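Local coordinates for tryptophan synthase alpha chain (Aquifex aeolicus, PDB 2EKC), which probably cleaves indoleglycerol phosphate to indole and glyceraldehyde 3-phosphate, as the alpha subunit of tryptophan synthase in the last step of tryptophan synthesis, at residues A[6-11]-A[208-213]; A[35-40]-A[86-91]; A[51-56]-A[74-79]. All coordinates share one frame; numbering follows the deposited sequence.

Interaction 1 of 3, residues A[6-11]-A[208-213]; sequences DKFTEL and PVVVGF
Lys7 NZ holds Glu10 OE1 at 2.7 Å in a salt bridge one turn along helix 3-14, while Phe8, beside Lys7 in the chain, leaves the helix in another direction and lays its ring on Pro208. The bridge meets the carboxylate on its syn side, 23° out of its plane, and the two middle torsions of the lysine chain curl it back to reach the glutamate. Across the contact itself no hydrogen bond forms; it is apolar. Pro208 CB sits 3.6 Å from the Phe8 ring centroid and only 3° off the ring normal, a CH-pi contact squarely over one face. The proline CG also lies over this face but nearer the rim, 3.6 Å from Phe8 CD2, so the CB-CG edge of the pyrrolidine ring lies over the six-membered one. Val210 comes from a different side: its CG1 meets Phe8 CZ at 3.9 Å, in the ring plane. Phe8 CG stands anti to the carbonyl carbon (chi1 -85°), which sends the ring outward from the helix to these two residues. Phe8 and Leu11 both also touch Ala18, where the first strand starts. With an alanine at Phe8, Pro208 CB would probably lose the aromatic face it rests on and Val210 CG1 its neighbour at the ring edge, opening a gap between helix and strand. Val209 packs outward on helix 192-204, whereas Val210 turns the other way, to Val20 of strand 18-24; its side chain is about 6 Å from that of Glu49, one of the two predicted proton acceptors. An extra N-terminal helix packed against the beginnings of the strands in this way is typical of the TIM barrel of the TrpA family.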
loop_
_atom_site.group_PDB
_atom_site.type_symbol
_atom_site.label_atom_id
_atom_site.label_comp_id
_atom_site.label_asym_id
_atom_site.label_seq_id
_atom_site.Cartn_x
_atom_site.Cartn_y
_atom_site.Cartn_z
ATOM N N ASP A 6 13.451 7.232 2.932
ATOM C CA ASP A 6 14.472 7.413 1.902
ATOM C C ASP A 6 13.817 7.650 0.543
ATOM O O ASP A 6 14.224 8.535 -0.209
ATOM C CB ASP A 6 15.385 6.187 1.786
ATOM C CG ASP A 6 16.210 5.934 3.039
ATOM O OD1 ASP A 6 16.435 6.879 3.819
ATOM O OD2 ASP A 6 16.648 4.780 3.228
ATOM N N LYS A 7 12.800 6.856 0.228
ATOM C CA LYS A 7 12.121 6.988 -1.059
ATOM C C LYS A 7 11.471 8.349 -1.263
ATOM O O LYS A 7 11.610 8.953 -2.326
ATOM C CB LYS A 7 11.067 5.892 -1.228
ATOM C CG LYS A 7 10.345 5.943 -2.574
ATOM C CD LYS A 7 11.315 5.813 -3.753
ATOM C CE LYS A 7 11.999 4.455 -3.772
ATOM N NZ LYS A 7 12.943 4.314 -4.919
ATOM N N PHE A 8 10.747 8.834 -0.261
ATOM C CA PHE A 8 10.094 10.133 -0.385
ATOM C C PHE A 8 11.118 11.264 -0.485
ATOM O O PHE A 8 10.894 12.263 -1.170
ATOM C CB PHE A 8 9.134 10.364 0.788
ATOM C CG PHE A 8 7.771 9.755 0.574
ATOM C CD1 PHE A 8 6.939 10.229 -0.439
ATOM C CD2 PHE A 8 7.327 8.702 1.369
ATOM C CE1 PHE A 8 5.682 9.666 -0.659
ATOM C CE2 PHE A 8 6.066 8.127 1.157
ATOM C CZ PHE A 8 5.244 8.612 0.141
ATOM N N THR A 9 12.248 11.106 0.190
ATOM C CA THR A 9 13.291 12.120 0.116
ATOM C C THR A 9 13.849 12.103 -1.304
ATOM O O THR A 9 14.137 13.146 -1.891
ATOM C CB THR A 9 14.412 11.825 1.129
ATOM O OG1 THR A 9 13.889 11.975 2.449
ATOM C CG2 THR A 9 15.589 12.776 0.935
ATOM N N GLU A 10 13.988 10.904 -1.856
ATOM C CA GLU A 10 14.489 10.745 -3.215
ATOM C C GLU A 10 13.520 11.366 -4.219
ATOM O O GLU A 10 13.924 12.127 -5.102
ATOM C CB GLU A 10 14.682 9.254 -3.533
ATOM C CG GLU A 10 14.852 8.942 -5.014
ATOM C CD GLU A 10 15.007 7.454 -5.290
ATOM O OE1 GLU A 10 14.328 6.646 -4.622
ATOM O OE2 GLU A 10 15.797 7.089 -6.185
ATOM N N LEU A 11 12.238 11.042 -4.084
ATOM C CA LEU A 11 11.235 11.568 -5.002
ATOM C C LEU A 11 11.195 13.088 -4.970
ATOM O O LEU A 11 11.073 13.737 -6.009
ATOM C CB LEU A 11 9.857 10.997 -4.666
ATOM C CG LEU A 11 9.702 9.500 -4.960
ATOM C CD1 LEU A 11 8.443 8.972 -4.303
ATOM C CD2 LEU A 11 9.664 9.280 -6.470
ATOM N N PRO A 208 4.784 12.567 4.868
ATOM C CA PRO A 208 4.148 12.373 3.561
ATOM C C PRO A 208 2.807 11.656 3.645
ATOM O O PRO A 208 2.572 10.844 4.547
ATOM C CB PRO A 208 5.194 11.580 2.774
ATOM C CG PRO A 208 5.994 10.884 3.842
ATOM C CD PRO A 208 6.121 11.946 4.899
ATOM N N VAL A 209 1.922 11.968 2.707
ATOM C CA VAL A 209 0.608 11.353 2.684
ATOM C C VAL A 209 0.261 10.885 1.281
ATOM O O VAL A 209 0.475 11.608 0.311
ATOM C CB VAL A 209 -0.483 12.342 3.188
ATOM C CG1 VAL A 209 -0.453 13.633 2.375
ATOM C CG2 VAL A 209 -1.861 11.694 3.095
ATOM N N VAL A 210 -0.245 9.658 1.178
ATOM C CA VAL A 210 -0.653 9.107 -0.106
ATOM C C VAL A 210 -2.173 8.967 -0.082
ATOM O O VAL A 210 -2.767 8.705 0.968
ATOM C CB VAL A 210 0.011 7.725 -0.394
ATOM C CG1 VAL A 210 1.521 7.892 -0.525
ATOM C CG2 VAL A 210 -0.318 6.737 0.704
ATOM N N VAL A 211 -2.799 9.161 -1.235
ATOM C CA VAL A 211 -4.250 9.088 -1.339
ATOM C C VAL A 211 -4.670 8.005 -2.323
ATOM O O VAL A 211 -4.132 7.914 -3.425
ATOM C CB VAL A 211 -4.819 10.451 -1.790
ATOM C CG1 VAL A 211 -6.307 10.346 -2.072
ATOM C CG2 VAL A 211 -4.556 11.488 -0.710
ATOM N N GLY A 212 -5.638 7.192 -1.921
ATOM C CA GLY A 212 -6.091 6.122 -2.787
ATOM C C GLY A 212 -7.584 6.063 -3.032
ATOM O O GLY A 212 -8.346 6.913 -2.568
ATOM N N PHE A 213 -7.980 5.027 -3.765
ATOM C CA PHE A 213 -9.361 4.757 -4.147
ATOM C C PHE A 213 -9.812 5.625 -5.310
ATOM O O PHE A 213 -9.782 6.853 -5.231
ATOM C CB PHE A 213 -10.332 4.965 -2.981
ATOM C CG PHE A 213 -11.753 4.605 -3.323
ATOM C CD1 PHE A 213 -12.149 3.272 -3.389
ATOM C CD2 PHE A 213 -12.676 5.593 -3.653
ATOM C CE1 PHE A 213 -13.443 2.927 -3.783
ATOM C CE2 PHE A 213 -13.972 5.259 -4.048
ATOM C CZ PHE A 213 -14.354 3.923 -4.113
#

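Interaction 2 of 3, residues A[35-40]-A[86-91]; sequences KAFKEV and ETLRKE
Leu88 of helix 78-91 pushes both its methyl groups toward helix 30-42, one to Phe37 and the other to Lys38, joining two neighbouring helices on the outside of the TIM barrel. The short segments run at 28° to each other in the same general direction, with axes 11.2 Å apart at closest, so side chains rather than backbones fill the seam. Its inner half is the tight one. Leu88 CD1 lies 3.7 Å from Phe37 CB and only a little farther from CG, at the root of the ring, meeting that ring obliquely. The ring then leads on toward the barrel, where Leu23 and Leu48 of the first two strands receive it; Leu48 also touches Leu88, and Leu34 and Leu41 of helix 30-42 close round the leucine. Leu88 CD2 points to the outer half and rests 3.8 Å from Lys38 CG, against the aliphatic start of the lysine.

Toward solvent the packing gives way to charge. Lys38 CG is anti to the carbonyl carbon (chi1 -70°) and the chain beyond is fully extended, which carries the amine past Leu88 to Glu91, crossing that side chain at about a right angle. The salt bridge is long, with Lys38 NZ 3.9 Å from Glu91 OE2, and is likely to add less than the apolar contacts beneath it. It is the methylene next to the amine that comes closest to the carboxylate: Lys38 CE stands 3.3 Å from Glu91 OE2.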
loop_
_atom_site.group_PDB
_atom_site.type_symbol
_atom_site.label_atom_id
_atom_site.label_comp_id
_atom_site.label_asym_id
_atom_site.label_seq_id
_atom_site.Cartn_x
_atom_site.Cartn_y
_atom_site.Cartn_z
ATOM N N LYS A 35 4.757 -12.183 -12.120
ATOM C CA LYS A 35 5.121 -11.456 -13.329
ATOM C C LYS A 35 4.544 -10.046 -13.254
ATOM O O LYS A 35 5.205 -9.076 -13.619
ATOM C CB LYS A 35 4.597 -12.189 -14.570
ATOM C CG LYS A 35 5.260 -13.540 -14.782
ATOM C CD LYS A 35 4.668 -14.287 -15.969
ATOM C CE LYS A 35 5.290 -15.674 -16.084
ATOM N NZ LYS A 35 4.680 -16.489 -17.168
ATOM N N ALA A 36 3.311 -9.942 -12.762
ATOM C CA ALA A 36 2.636 -8.655 -12.608
ATOM C C ALA A 36 3.433 -7.742 -11.676
ATOM O O ALA A 36 3.682 -6.576 -11.993
ATOM C CB ALA A 36 1.233 -8.873 -12.051
ATOM N N PHE A 37 3.815 -8.270 -10.518
ATOM C CA PHE A 37 4.601 -7.511 -9.547
ATOM C C PHE A 37 5.893 -6.984 -10.182
ATOM O O PHE A 37 6.240 -5.815 -10.029
ATOM C CB PHE A 37 4.939 -8.392 -8.340
ATOM C CG PHE A 37 3.894 -8.369 -7.248
ATOM C CD1 PHE A 37 3.661 -7.212 -6.516
ATOM C CD2 PHE A 37 3.165 -9.511 -6.938
ATOM C CE1 PHE A 37 2.714 -7.193 -5.483
ATOM C CE2 PHE A 37 2.219 -9.503 -5.911
ATOM C CZ PHE A 37 1.996 -8.342 -5.184
ATOM N N LYS A 38 6.597 -7.849 -10.899
ATOM C CA LYS A 38 7.839 -7.452 -11.548
ATOM C C LYS A 38 7.595 -6.357 -12.588
ATOM O O LYS A 38 8.381 -5.417 -12.710
ATOM C CB LYS A 38 8.495 -8.669 -12.204
ATOM C CG LYS A 38 9.043 -9.673 -11.198
ATOM C CD LYS A 38 9.636 -10.887 -11.890
ATOM C CE LYS A 38 10.354 -11.789 -10.898
ATOM N NZ LYS A 38 10.888 -13.016 -11.553
ATOM N N GLU A 39 6.490 -6.474 -13.314
ATOM C CA GLU A 39 6.149 -5.510 -14.349
ATOM C C GLU A 39 5.890 -4.114 -13.786
ATOM O O GLU A 39 6.402 -3.126 -14.319
ATOM C CB GLU A 39 4.922 -5.990 -15.123
ATOM C CG GLU A 39 4.604 -5.180 -16.370
ATOM C CD GLU A 39 5.698 -5.283 -17.421
ATOM O OE1 GLU A 39 6.369 -6.333 -17.472
ATOM O OE2 GLU A 39 5.879 -4.324 -18.203
ATOM N N VAL A 40 5.108 -4.019 -12.711
ATOM C CA VAL A 40 4.816 -2.703 -12.146
ATOM C C VAL A 40 6.062 -2.075 -11.528
ATOM O O VAL A 40 6.207 -0.853 -11.517
ATOM C CB VAL A 40 3.654 -2.744 -11.097
ATOM C CG1 VAL A 40 2.434 -3.429 -11.707
ATOM C CG2 VAL A 40 4.096 -3.436 -9.813
ATOM N N GLU A 86 10.409 -11.746 -0.504
ATOM C CA GLU A 86 11.842 -12.022 -0.499
ATOM C C GLU A 86 12.392 -12.062 -1.929
ATOM O O GLU A 86 13.460 -11.521 -2.211
ATOM C CB GLU A 86 12.123 -13.348 0.213
ATOM C CG GLU A 86 13.594 -13.752 0.211
ATOM C CD GLU A 86 13.837 -15.087 0.891
ATOM O OE1 GLU A 86 13.744 -15.151 2.137
ATOM O OE2 GLU A 86 14.112 -16.077 0.178
ATOM N N THR A 87 11.655 -12.699 -2.831
ATOM C CA THR A 87 12.077 -12.794 -4.221
ATOM C C THR A 87 12.207 -11.417 -4.874
ATOM O O THR A 87 13.193 -11.136 -5.558
ATOM C CB THR A 87 11.092 -13.652 -5.033
ATOM O OG1 THR A 87 11.116 -14.996 -4.533
ATOM C CG2 THR A 87 11.477 -13.663 -6.505
ATOM N N LEU A 88 11.219 -10.558 -4.654
ATOM C CA LEU A 88 11.235 -9.218 -5.238
ATOM C C LEU A 88 12.282 -8.323 -4.576
ATOM O O LEU A 88 12.896 -7.483 -5.232
ATOM C CB LEU A 88 9.852 -8.568 -5.113
ATOM C CG LEU A 88 8.705 -9.209 -5.904
ATOM C CD1 LEU A 88 7.430 -8.455 -5.631
ATOM C CD2 LEU A 88 9.028 -9.186 -7.401
ATOM N N ARG A 89 12.476 -8.507 -3.275
ATOM C CA ARG A 89 13.442 -7.718 -2.528
ATOM C C ARG A 89 14.849 -7.840 -3.111
ATOM O O ARG A 89 15.607 -6.870 -3.124
ATOM C CB ARG A 89 13.452 -8.148 -1.057
ATOM C CG ARG A 89 14.527 -7.461 -0.217
ATOM C CD ARG A 89 14.443 -5.950 -0.364
ATOM N NE ARG A 89 13.258 -5.395 0.282
ATOM C CZ ARG A 89 12.579 -4.349 -0.179
ATOM N NH1 ARG A 89 12.961 -3.743 -1.298
ATOM N NH2 ARG A 89 11.525 -3.899 0.489
ATOM N N LYS A 90 15.192 -9.025 -3.604
ATOM C CA LYS A 90 16.516 -9.241 -4.173
ATOM C C LYS A 90 16.723 -8.454 -5.463
ATOM O O LYS A 90 17.832 -8.010 -5.753
ATOM C CB LYS A 90 16.748 -10.733 -4.438
ATOM C CG LYS A 90 16.520 -11.623 -3.224
ATOM C CD LYS A 90 17.270 -12.955 -3.332
ATOM C CE LYS A 90 16.891 -13.741 -4.579
ATOM N NZ LYS A 90 15.478 -14.198 -4.567
ATOM N N GLU A 91 15.649 -8.263 -6.223
ATOM C CA GLU A 91 15.727 -7.544 -7.490
ATOM C C GLU A 91 15.519 -6.040 -7.365
ATOM O O GLU A 91 16.004 -5.275 -8.192
ATOM C CB GLU A 91 14.700 -8.115 -8.467
ATOM C CG GLU A 91 14.775 -9.618 -8.610
ATOM C CD GLU A 91 13.646 -10.174 -9.447
ATOM O OE1 GLU A 91 13.578 -9.843 -10.648
ATOM O OE2 GLU A 91 12.823 -10.938 -8.899
#

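Interaction 3 of 3, residues A[51-56]-A[74-79]; sequences GFPFSD and NGIRFE
The Phe52 ring carries Phe78 over one face, with Phe78 CD1 3.7 Å above the plane and displaced toward the rim. The two rings meet obliquely, with centroids 5.1 Å apart and planes at 34°. This pair joins the loop at the C-terminal end of the second strand of the TIM barrel to the start of helix 78-91. Closest of all is Phe52 CZ to Phe78 CB, at 3.5 Å, and the neighbouring Phe52 CE1 lies against Phe78 CA, so the ring packs on backbone as well as on ring. Phe52 CG is anti to the backbone N (chi1 174°), which swings the far end of its ring across to the helix. Phe78 stacks in turn on Phe114, and Phe54, farther along the loop, on Tyr102.

Beside the aromatic pair, Pro53 packs on Ile76, with Pro53 CG 3.8 Å from Ile76 CG2; Ala71 of helix 62-73 touches both. Ile76 follows Gly75, whose positive phi (85°) closes a Schellman motif at the end of that helix, and precedes Arg77, at the N-cap position of the next. Arg77 NE forms a salt bridge with Asp80, and one face of the guanidinium lies over Glu79 CB. The loop follows strand 47-51, which bears Glu49, and leads on to Asp60, both predicted proton acceptors; the Phe52 side chain is about 9 Å from that of Asp60. With no direct hydrogen bond between the segments, one water links the backbones, donating to Pro53 O at 3.0 Å and to Ile76 O at 2.8 Å.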
loop_
_atom_site.group_PDB
_atom_site.type_symbol
_atom_site.label_atom_id
_atom_site.label_comp_id
_atom_site.label_asym_id
_atom_site.label_seq_id
_atom_site.Cartn_x
_atom_site.Cartn_y
_atom_site.Cartn_z
ATOM N N GLY A 51 -0.597 -7.673 -1.433
ATOM C CA GLY A 51 -1.833 -8.207 -0.880
ATOM C C GLY A 51 -1.741 -9.617 -0.315
ATOM O O GLY A 51 -1.310 -10.539 -1.001
ATOM N N PHE A 52 -2.158 -9.767 0.941
ATOM C CA PHE A 52 -2.152 -11.046 1.667
ATOM C C PHE A 52 -3.606 -11.541 1.648
ATOM O O PHE A 52 -4.448 -11.030 2.383
ATOM C CB PHE A 52 -1.652 -10.780 3.102
ATOM C CG PHE A 52 -1.720 -11.970 4.036
ATOM C CD1 PHE A 52 -1.894 -13.266 3.560
ATOM C CD2 PHE A 52 -1.566 -11.780 5.411
ATOM C CE1 PHE A 52 -1.912 -14.358 4.437
ATOM C CE2 PHE A 52 -1.581 -12.861 6.300
ATOM C CZ PHE A 52 -1.755 -14.153 5.812
ATOM N N PRO A 53 -3.916 -12.537 0.798
ATOM C CA PRO A 53 -5.275 -13.089 0.681
ATOM C C PRO A 53 -5.953 -13.384 2.018
ATOM O O PRO A 53 -5.377 -14.055 2.873
ATOM C CB PRO A 53 -5.065 -14.350 -0.151
ATOM C CG PRO A 53 -3.879 -13.992 -1.005
ATOM C CD PRO A 53 -2.969 -13.326 -0.007
ATOM N N PHE A 54 -7.181 -12.894 2.180
ATOM C CA PHE A 54 -7.938 -13.089 3.414
ATOM C C PHE A 54 -9.350 -13.608 3.119
ATOM O O PHE A 54 -9.961 -13.246 2.111
ATOM C CB PHE A 54 -7.999 -11.767 4.194
ATOM C CG PHE A 54 -8.666 -11.880 5.538
ATOM C CD1 PHE A 54 -8.254 -12.841 6.456
ATOM C CD2 PHE A 54 -9.700 -11.016 5.891
ATOM C CE1 PHE A 54 -8.864 -12.941 7.710
ATOM C CE2 PHE A 54 -10.315 -11.106 7.145
ATOM C CZ PHE A 54 -9.896 -12.069 8.053
ATOM N N SER A 55 -9.872 -14.445 4.013
ATOM C CA SER A 55 -11.195 -15.047 3.832
ATOM C C SER A 55 -12.398 -14.116 3.994
ATOM O O SER A 55 -13.507 -14.469 3.581
ATOM C CB SER A 55 -11.362 -16.222 4.799
ATOM O OG SER A 55 -11.396 -15.752 6.135
ATOM N N ASP A 56 -12.200 -12.942 4.590
ATOM C CA ASP A 56 -13.312 -12.016 4.790
ATOM C C ASP A 56 -12.876 -10.561 4.627
ATOM O O ASP A 56 -12.932 -9.768 5.578
ATOM C CB ASP A 56 -13.922 -12.237 6.181
ATOM C CG ASP A 56 -15.274 -11.564 6.337
ATOM O OD1 ASP A 56 -16.006 -11.469 5.327
ATOM O OD2 ASP A 56 -15.610 -11.153 7.468
ATOM N N ASN A 74 -6.422 -20.903 -4.671
ATOM C CA ASN A 74 -5.184 -21.393 -5.275
ATOM C C ASN A 74 -4.265 -21.903 -4.155
ATOM O O ASN A 74 -3.200 -22.452 -4.422
ATOM C CB ASN A 74 -4.454 -20.295 -6.062
ATOM C CG ASN A 74 -5.144 -19.944 -7.369
ATOM O OD1 ASN A 74 -5.774 -20.790 -8.001
ATOM N ND2 ASN A 74 -5.008 -18.694 -7.791
ATOM N N GLY A 75 -4.684 -21.705 -2.904
ATOM C CA GLY A 75 -3.898 -22.167 -1.768
ATOM C C GLY A 75 -2.797 -21.242 -1.281
ATOM O O GLY A 75 -1.845 -21.688 -0.637
ATOM N N ILE A 76 -2.913 -19.952 -1.581
ATOM C CA ILE A 76 -1.906 -18.991 -1.159
ATOM C C ILE A 76 -1.911 -18.819 0.357
ATOM O O ILE A 76 -2.953 -18.552 0.960
ATOM C CB ILE A 76 -2.135 -17.626 -1.830
ATOM C CG1 ILE A 76 -2.015 -17.775 -3.350
ATOM C CG2 ILE A 76 -1.133 -16.607 -1.297
ATOM C CD1 ILE A 76 -0.646 -18.259 -3.828
ATOM N N ARG A 77 -0.733 -18.973 0.956
ATOM C CA ARG A 77 -0.543 -18.864 2.401
ATOM C C ARG A 77 0.334 -17.666 2.723
ATOM O O ARG A 77 0.935 -17.071 1.833
ATOM C CB ARG A 77 0.183 -20.098 2.938
ATOM C CG ARG A 77 -0.369 -21.444 2.511
ATOM C CD ARG A 77 0.703 -22.510 2.724
ATOM N NE ARG A 77 1.856 -22.275 1.856
ATOM C CZ ARG A 77 3.049 -22.846 2.009
ATOM N NH1 ARG A 77 3.266 -23.692 3.008
ATOM N NH2 ARG A 77 4.029 -22.579 1.153
ATOM N N PHE A 78 0.425 -17.339 4.007
ATOM C CA PHE A 78 1.271 -16.242 4.453
ATOM C C PHE A 78 2.704 -16.556 4.013
ATOM O O PHE A 78 3.450 -15.665 3.613
ATOM C CB PHE A 78 1.193 -16.114 5.978
ATOM C CG PHE A 78 2.047 -15.012 6.549
ATOM C CD1 PHE A 78 2.011 -13.730 6.010
ATOM C CD2 PHE A 78 2.861 -15.253 7.653
ATOM C CE1 PHE A 78 2.772 -12.701 6.562
ATOM C CE2 PHE A 78 3.627 -14.231 8.215
ATOM C CZ PHE A 78 3.582 -12.952 7.668
ATOM N N GLU A 79 3.080 -17.833 4.073
ATOM C CA GLU A 79 4.422 -18.242 3.666
ATOM C C GLU A 79 4.696 -17.921 2.199
ATOM O O GLU A 79 5.822 -17.570 1.835
ATOM C CB GLU A 79 4.627 -19.744 3.895
ATOM C CG GLU A 79 4.773 -20.146 5.360
ATOM C CD GLU A 79 3.445 -20.302 6.074
ATOM O OE1 GLU A 79 2.395 -20.072 5.442
ATOM O OE2 GLU A 79 3.449 -20.666 7.268
HETATM O O HOH W 1 -3.298 -16.164 2.369
#

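In the fold
All three contacts belong to one TIM barrel, and none touches another. Interaction 1 lies at the starts of the strands, interaction 3 in a loop beyond the end of the second strand, on the opposite side of the chain's centre, about 27 Å away between centres. Interactions 2 and 3 share helix 78-91, one toward its end and one at its start. Interaction 3 is the most buried, aromatic with a bridging water; interaction 1 is partly buried, with a proline-aromatic contact; interaction 2 grades from leucine packing to a long salt bridge at the surface. Along the chain they nest, 51-56 with 74-79 innermost.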